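L-cysteine S-thiosulfotransferase subunit SoxA (Paracoccus denitrificans, PDB 2C1D) serves as the diheme subunit of the SoxAX cytochrome complex, which joins thiosulfate to a cysteine of the carrier SoxYZ in bacterial sulfur oxidation. Local coordinates at residues R64-D67 with K68-A72; L138-I141 with S142-R146. All blocks are in the same frame, centred on the assembly; numbering follows the deposited sequence.

Contact 1 of 2, residues R64-D67 with K68-A72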
ATOM      1  N   ARG A  64       0.269  -4.418  26.508  1.00 30.67           N
ATOM      2  CA  ARG A  64      -1.111  -4.779  26.657  1.00 30.92           C
ATOM      3  C   ARG A  64      -1.375  -6.186  26.086  1.00 30.67           C
ATOM      4  O   ARG A  64      -2.201  -6.936  26.619  1.00 29.44           O
ATOM      5  CB  ARG A  64      -1.944  -3.764  25.920  1.00 31.10           C
ATOM      6  CG  ARG A  64      -3.384  -3.821  26.203  1.00 34.08           C
ATOM      7  CD  ARG A  64      -4.171  -3.475  24.988  1.00 38.08           C
ATOM      8  NE  ARG A  64      -4.699  -2.156  25.051  1.00 37.84           N
ATOM      9  CZ  ARG A  64      -5.121  -1.432  24.027  1.00 37.08           C
ATOM     10  NH1 ARG A  64      -5.086  -1.845  22.756  1.00 36.66           N
ATOM     11  NH2 ARG A  64      -5.598  -0.246  24.309  1.00 35.47           N
ATOM     12  N   GLY A  65      -0.682  -6.520  24.995  1.00 29.26           N
ATOM     13  CA  GLY A  65      -0.707  -7.873  24.460  1.00 29.86           C
ATOM     14  C   GLY A  65      -0.242  -8.873  25.512  1.00 29.43           C
ATOM     15  O   GLY A  65      -0.786  -9.956  25.628  1.00 29.72           O
ATOM     16  N   LEU A  66       0.773  -8.496  26.278  1.00 29.85           N
ATOM     17  CA  LEU A  66       1.338  -9.381  27.287  1.00 30.31           C
ATOM     18  C   LEU A  66       0.335  -9.585  28.424  1.00 30.75           C
ATOM     19  O   LEU A  66       0.226 -10.687  28.964  1.00 30.72           O
ATOM     20  CB  LEU A  66       2.679  -8.839  27.798  1.00 30.58           C
ATOM     21  CG  LEU A  66       3.358  -9.582  28.962  1.00 31.45           C
ATOM     22  CD1 LEU A  66       3.693 -11.021  28.580  1.00 32.24           C
ATOM     23  CD2 LEU A  66       4.615  -8.848  29.389  1.00 33.21           C
ATOM     24  N   ASP A  67      -0.422  -8.539  28.768  1.00 31.28           N
ATOM     25  CA  ASP A  67      -1.506  -8.666  29.744  1.00 31.09           C
ATOM     26  C   ASP A  67      -2.562  -9.630  29.253  1.00 30.22           C
ATOM     27  O   ASP A  67      -3.015 -10.484  30.005  1.00 30.00           O
ATOM     28  CB  ASP A  67      -2.118  -7.300  30.099  1.00 32.07           C
ATOM     29  CG  ASP A  67      -1.133  -6.399  30.843  1.00 33.16           C
ATOM     30  OD1 ASP A  67      -0.149  -6.910  31.420  1.00 36.57           O
ATOM     31  OD2 ASP A  67      -1.233  -5.164  30.889  1.00 37.62           O
ATOM     32  N   LYS A  68      -2.917  -9.546  27.987  1.00 30.06           N
ATOM     33  CA  LYS A  68      -3.937 -10.419  27.436  1.00 30.35           C
ATOM     34  C   LYS A  68      -3.424 -11.866  27.319  1.00 29.44           C
ATOM     35  O   LYS A  68      -4.191 -12.806  27.485  1.00 29.56           O
ATOM     36  CB  LYS A  68      -4.449  -9.889  26.090  1.00 30.87           C
ATOM     37  CG  LYS A  68      -5.174  -8.530  26.215  1.00 33.09           C
ATOM     38  CD  LYS A  68      -5.421  -7.801  24.890  1.00 35.68           C
ATOM     39  CE  LYS A  68      -6.426  -6.641  25.098  1.00 36.74           C
ATOM     40  NZ  LYS A  68      -6.748  -5.881  23.844  1.00 36.77           N
ATOM     41  N   TRP A  69      -2.133 -12.038  27.077  1.00 29.63           N
ATOM     42  CA  TRP A  69      -1.506 -13.372  27.014  1.00 29.91           C
ATOM     43  C   TRP A  69      -1.606 -14.072  28.376  1.00 31.04           C
ATOM     44  O   TRP A  69      -1.838 -15.279  28.448  1.00 30.40           O
ATOM     45  CB  TRP A  69      -0.046 -13.230  26.587  1.00 29.90           C
ATOM     46  CG  TRP A  69       0.815 -14.462  26.668  1.00 28.66           C
ATOM     47  CD1 TRP A  69       1.522 -14.906  27.765  1.00 27.76           C
ATOM     48  CD2 TRP A  69       1.141 -15.348  25.598  1.00 26.97           C
ATOM     49  NE1 TRP A  69       2.222 -16.051  27.453  1.00 26.99           N
ATOM     50  CE2 TRP A  69       2.013 -16.348  26.129  1.00 27.09           C
ATOM     51  CE3 TRP A  69       0.749 -15.437  24.251  1.00 25.99           C
ATOM     52  CZ2 TRP A  69       2.493 -17.403  25.364  1.00 25.12           C
ATOM     53  CZ3 TRP A  69       1.238 -16.489  23.479  1.00 28.13           C
ATOM     54  CH2 TRP A  69       2.118 -17.450  24.035  1.00 27.09           C
ATOM     55  N   ASN A  70      -1.450 -13.287  29.441  1.00 31.93           N
ATOM     56  CA  ASN A  70      -1.516 -13.784  30.814  1.00 33.29           C
ATOM     57  C   ASN A  70      -2.918 -13.809  31.420  1.00 34.46           C
ATOM     58  O   ASN A  70      -3.102 -14.361  32.505  1.00 35.47           O
ATOM     59  CB  ASN A  70      -0.577 -12.977  31.725  1.00 32.89           C
ATOM     60  CG  ASN A  70       0.877 -13.243  31.430  1.00 33.42           C
ATOM     61  OD1 ASN A  70       1.293 -14.402  31.272  1.00 33.48           O
ATOM     62  ND2 ASN A  70       1.664 -12.182  31.339  1.00 33.77           N
ATOM     63  N   ALA A  71      -3.910 -13.240  30.741  1.00 35.45           N
ATOM     64  CA  ALA A  71      -5.249 -13.135  31.316  1.00 36.33           C
ATOM     65  C   ALA A  71      -6.064 -14.419  31.155  1.00 37.48           C
ATOM     66  O   ALA A  71      -6.104 -15.035  30.090  1.00 35.97           O
ATOM     67  CB  ALA A  71      -6.002 -11.956  30.711  1.00 36.38           C
ATOM     68  N   ALA A  72      -6.733 -14.796  32.233  1.00 39.52           N
ATOM     69  CA  ALA A  72      -7.627 -15.946  32.228  1.00 41.17           C
ATOM     70  C   ALA A  72      -8.927 -15.582  31.529  1.00 42.71           C
ATOM     71  O   ALA A  72      -9.972 -15.476  32.175  1.00 44.01           O
ATOM     72  CB  ALA A  72      -7.897 -16.405  33.673  1.00 41.29           C
TER
HETATM   73  O   HOH W   1       0.988  -9.279  32.231  1.00 38.17           O
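R64 and K68 run side by side on one flank of helix 59-70, one turn apart and pointing the same way. The helix belongs to the cytochrome c domain of heme c #1, and this is its last stretch. CD of R64 lies 3.7 Å from NZ of K68. With CG opposite the backbone N (chi1 -168°), the R64 chain starts out beside its own carbonyl carbon, and the bends at chi2 and chi3 leave its CD beside the lysine end. K68 is extended beyond CG, and that CG rests 3.4 Å from O of R64. NE of R64 and NZ of K68 are 4.4 Å apart, but the two like charges share D136 of helix 132-143, which forms a salt bridge with each. K68 NZ also bonds to N133. With an alanine in place of K68, D136 would probably keep R64 as a salt-bridge partner but lose the lysine, and OD1 of N133 would lose the hydrogen bond from NZ. Helical i to i+4 bonds join the backbone: K68 N to R64 O, W69 N to G65 O (2.9 Å) and N70 N to L66 O (3.1 Å). The end of W69 leads away from 64-67, beside C80, H84 and heme c, and its NE1 is bonded to O of Q85. L66 and N70 likewise lie side by side and point the same way. CD1 of L66 is 3.6 Å from ND2 of N70. A water bridges D67 and N70. It donates to OD1 of D67 at 2.8 Å and accepts from ND2 of N70 at 3.1 Å.

Contact 2 of 2, residues L138-I141 with S142-R146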
ATOM      1  N   LEU A 138      -0.708  -9.992  18.045  1.00 25.63           N
ATOM      2  CA  LEU A 138       0.271 -10.073  16.945  1.00 25.39           C
ATOM      3  C   LEU A 138       1.504  -9.254  17.249  1.00 24.82           C
ATOM      4  O   LEU A 138       2.605  -9.630  16.872  1.00 25.47           O
ATOM      5  CB  LEU A 138      -0.297  -9.556  15.638  1.00 25.51           C
ATOM      6  CG  LEU A 138      -1.475 -10.252  14.968  1.00 27.92           C
ATOM      7  CD1 LEU A 138      -1.440 -10.078  13.464  1.00 28.60           C
ATOM      8  CD2 LEU A 138      -1.616 -11.698  15.338  1.00 26.14           C
ATOM      9  N   SER A 139       1.313  -8.124  17.912  1.00 24.12           N
ATOM     10  CA  SER A 139       2.429  -7.254  18.307  1.00 24.13           C
ATOM     11  C   SER A 139       3.370  -7.998  19.239  1.00 23.52           C
ATOM     12  O   SER A 139       4.583  -8.060  18.998  1.00 22.81           O
ATOM     13  CB  SER A 139       1.888  -5.968  18.970  1.00 24.02           C
ATOM     14  OG  SER A 139       1.203  -5.162  18.006  1.00 25.58           O
ATOM     15  N   LEU A 140       2.795  -8.594  20.285  1.00 23.29           N
ATOM     16  CA  LEU A 140       3.555  -9.412  21.243  1.00 23.81           C
ATOM     17  C   LEU A 140       4.287 -10.563  20.570  1.00 23.28           C
ATOM     18  O   LEU A 140       5.486 -10.770  20.795  1.00 23.46           O
ATOM     19  CB  LEU A 140       2.633  -9.969  22.339  1.00 24.11           C
ATOM     20  CG  LEU A 140       3.273 -10.865  23.402  1.00 25.19           C
ATOM     21  CD1 LEU A 140       4.282 -10.088  24.251  1.00 27.17           C
ATOM     22  CD2 LEU A 140       2.190 -11.539  24.274  1.00 26.60           C
ATOM     23  N   ILE A 141       3.588 -11.286  19.698  1.00 23.14           N
ATOM     24  CA  ILE A 141       4.220 -12.431  19.034  1.00 23.25           C
ATOM     25  C   ILE A 141       5.327 -11.968  18.109  1.00 22.74           C
ATOM     26  O   ILE A 141       6.412 -12.571  18.052  1.00 22.65           O
ATOM     27  CB  ILE A 141       3.150 -13.308  18.295  1.00 23.97           C
ATOM     28  CG1 ILE A 141       2.274 -14.006  19.334  1.00 24.06           C
ATOM     29  CG2 ILE A 141       3.833 -14.308  17.353  1.00 24.11           C
ATOM     30  CD1 ILE A 141       0.959 -14.547  18.786  1.00 24.30           C
ATOM     31  N   SER A 142       5.078 -10.883  17.388  1.00 23.88           N
ATOM     32  CA  SER A 142       6.048 -10.385  16.400  1.00 24.20           C
ATOM     33  C   SER A 142       7.345 -10.011  17.090  1.00 24.14           C
ATOM     34  O   SER A 142       8.437 -10.291  16.581  1.00 23.20           O
ATOM     35  CB  SER A 142       5.493  -9.205  15.590  1.00 24.48           C
ATOM     36  OG  SER A 142       6.467  -8.739  14.649  1.00 24.24           O
ATOM     37  N   LEU A 143       7.242  -9.455  18.293  1.00 24.53           N
ATOM     38  CA  LEU A 143       8.437  -9.098  19.068  1.00 25.06           C
ATOM     39  C   LEU A 143       9.352 -10.284  19.399  1.00 25.14           C
ATOM     40  O   LEU A 143      10.537 -10.110  19.625  1.00 25.07           O
ATOM     41  CB  LEU A 143       8.037  -8.419  20.385  1.00 26.47           C
ATOM     42  CG  LEU A 143       9.164  -7.704  21.173  1.00 31.22           C
ATOM     43  CD1 LEU A 143       9.982  -6.721  20.369  1.00 32.50           C
ATOM     44  CD2 LEU A 143       8.622  -6.964  22.379  1.00 35.58           C
ATOM     45  N   GLN A 144       8.793 -11.488  19.441  1.00 24.69           N
ATOM     46  CA  GLN A 144       9.550 -12.691  19.777  1.00 23.91           C
ATOM     47  C   GLN A 144      10.463 -13.150  18.622  1.00 23.84           C
ATOM     48  O   GLN A 144      11.253 -14.076  18.779  1.00 23.19           O
ATOM     49  CB  GLN A 144       8.595 -13.801  20.223  1.00 23.66           C
ATOM     50  CG  GLN A 144       7.507 -13.366  21.267  1.00 22.63           C
ATOM     51  CD  GLN A 144       8.053 -12.596  22.461  1.00 24.43           C
ATOM     52  OE1 GLN A 144       7.515 -11.542  22.850  1.00 28.64           O
ATOM     53  NE2 GLN A 144       9.086 -13.113  23.051  1.00 20.75           N
ATOM     54  N   SER A 145      10.382 -12.478  17.484  1.00 23.68           N
ATOM     55  CA  SER A 145      11.301 -12.715  16.383  1.00 23.91           C
ATOM     56  C   SER A 145      12.098 -11.463  16.000  1.00 24.26           C
ATOM     57  O   SER A 145      12.788 -11.436  14.983  1.00 23.52           O
ATOM     58  CB  SER A 145      10.517 -13.201  15.165  1.00 24.79           C
ATOM     59  OG  SER A 145       9.991 -14.488  15.366  1.00 22.56           O
ATOM     60  N   ARG A 146      12.017 -10.408  16.792  1.00 24.96           N
ATOM     61  CA  ARG A 146      12.733  -9.170  16.421  1.00 24.83           C
ATOM     62  C   ARG A 146      14.235  -9.401  16.237  1.00 24.85           C
ATOM     63  O   ARG A 146      14.899 -10.079  17.057  1.00 23.59           O
ATOM     64  CB  ARG A 146      12.450  -8.053  17.432  1.00 25.03           C
ATOM     65  CG  ARG A 146      13.201  -6.748  17.180  1.00 24.38           C
ATOM     66  CD  ARG A 146      12.679  -5.589  17.961  1.00 25.67           C
ATOM     67  NE  ARG A 146      12.962  -5.709  19.393  1.00 25.66           N
ATOM     68  CZ  ARG A 146      12.634  -4.772  20.294  1.00 29.01           C
ATOM     69  NH1 ARG A 146      12.008  -3.672  19.912  1.00 28.52           N
ATOM     70  NH2 ARG A 146      12.940  -4.937  21.585  1.00 28.88           N
TER
HETATM   71  O   HOH W   2       7.592 -14.739  16.758  1.00 22.07           O
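S142 N bonds to O of L138 at 2.8 Å, and L143 N bonds to O of S139 at 3.1 Å. Both are i to i+4 bonds of helix 132-143. Q144 N turns instead to O of I141, 3.0 Å away, and comes from above the carbonyl plane. The same O of I141 accepts a second bond, from a water at 2.8 Å. That water accepts from OG of S145, so it bridges the helix end to the chain beyond. A type I beta turn runs from L143 to R146, with R146 N bonded to O of L143. Set opposite its own backbone N (chi1 179°), OG of S142 reaches out to O of G259, to which it is hydrogen-bonded. Further out, CB of Q144 packs 3.3 Å from O of I141. CD1 of L143 sits over the centre of one face of the R146 guanidinium, 3.2 Å above its plane. NH2 of R146 forms a salt bridge with D53. The contact is buried among two helices and a strand. S139, L140 and L143 pack on helix 59-70. L138 and I141 meet helix 110-122, and I141 also comes close to heme c. At the far end of the turn, R146 lies on V16 and I18 of strand 16-22.

How the contacts relate
Contacts 1 and 2 span the C-terminal ends of helices 59-70 and 132-143 and the chain just after them, within one cytochrome c domain. Their centres are 14 Å apart, and the two contacts meet at L140. CD2 of L140 is 3.6 Å from CB of W69 and 3.6 Å from O of G65. Both come near a bound heme c, for I141 probably the same heme c #1. The side chains of W69 and I141 are each about 4 Å from a heme at the nearest atoms. W69 is the closer of the two to the axial ligand H84, at about 3 Å between side chains against about 8 Å for I141. Thus contact 1 meets the heme-binding residues directly, while contact 2 backs the tryptophan.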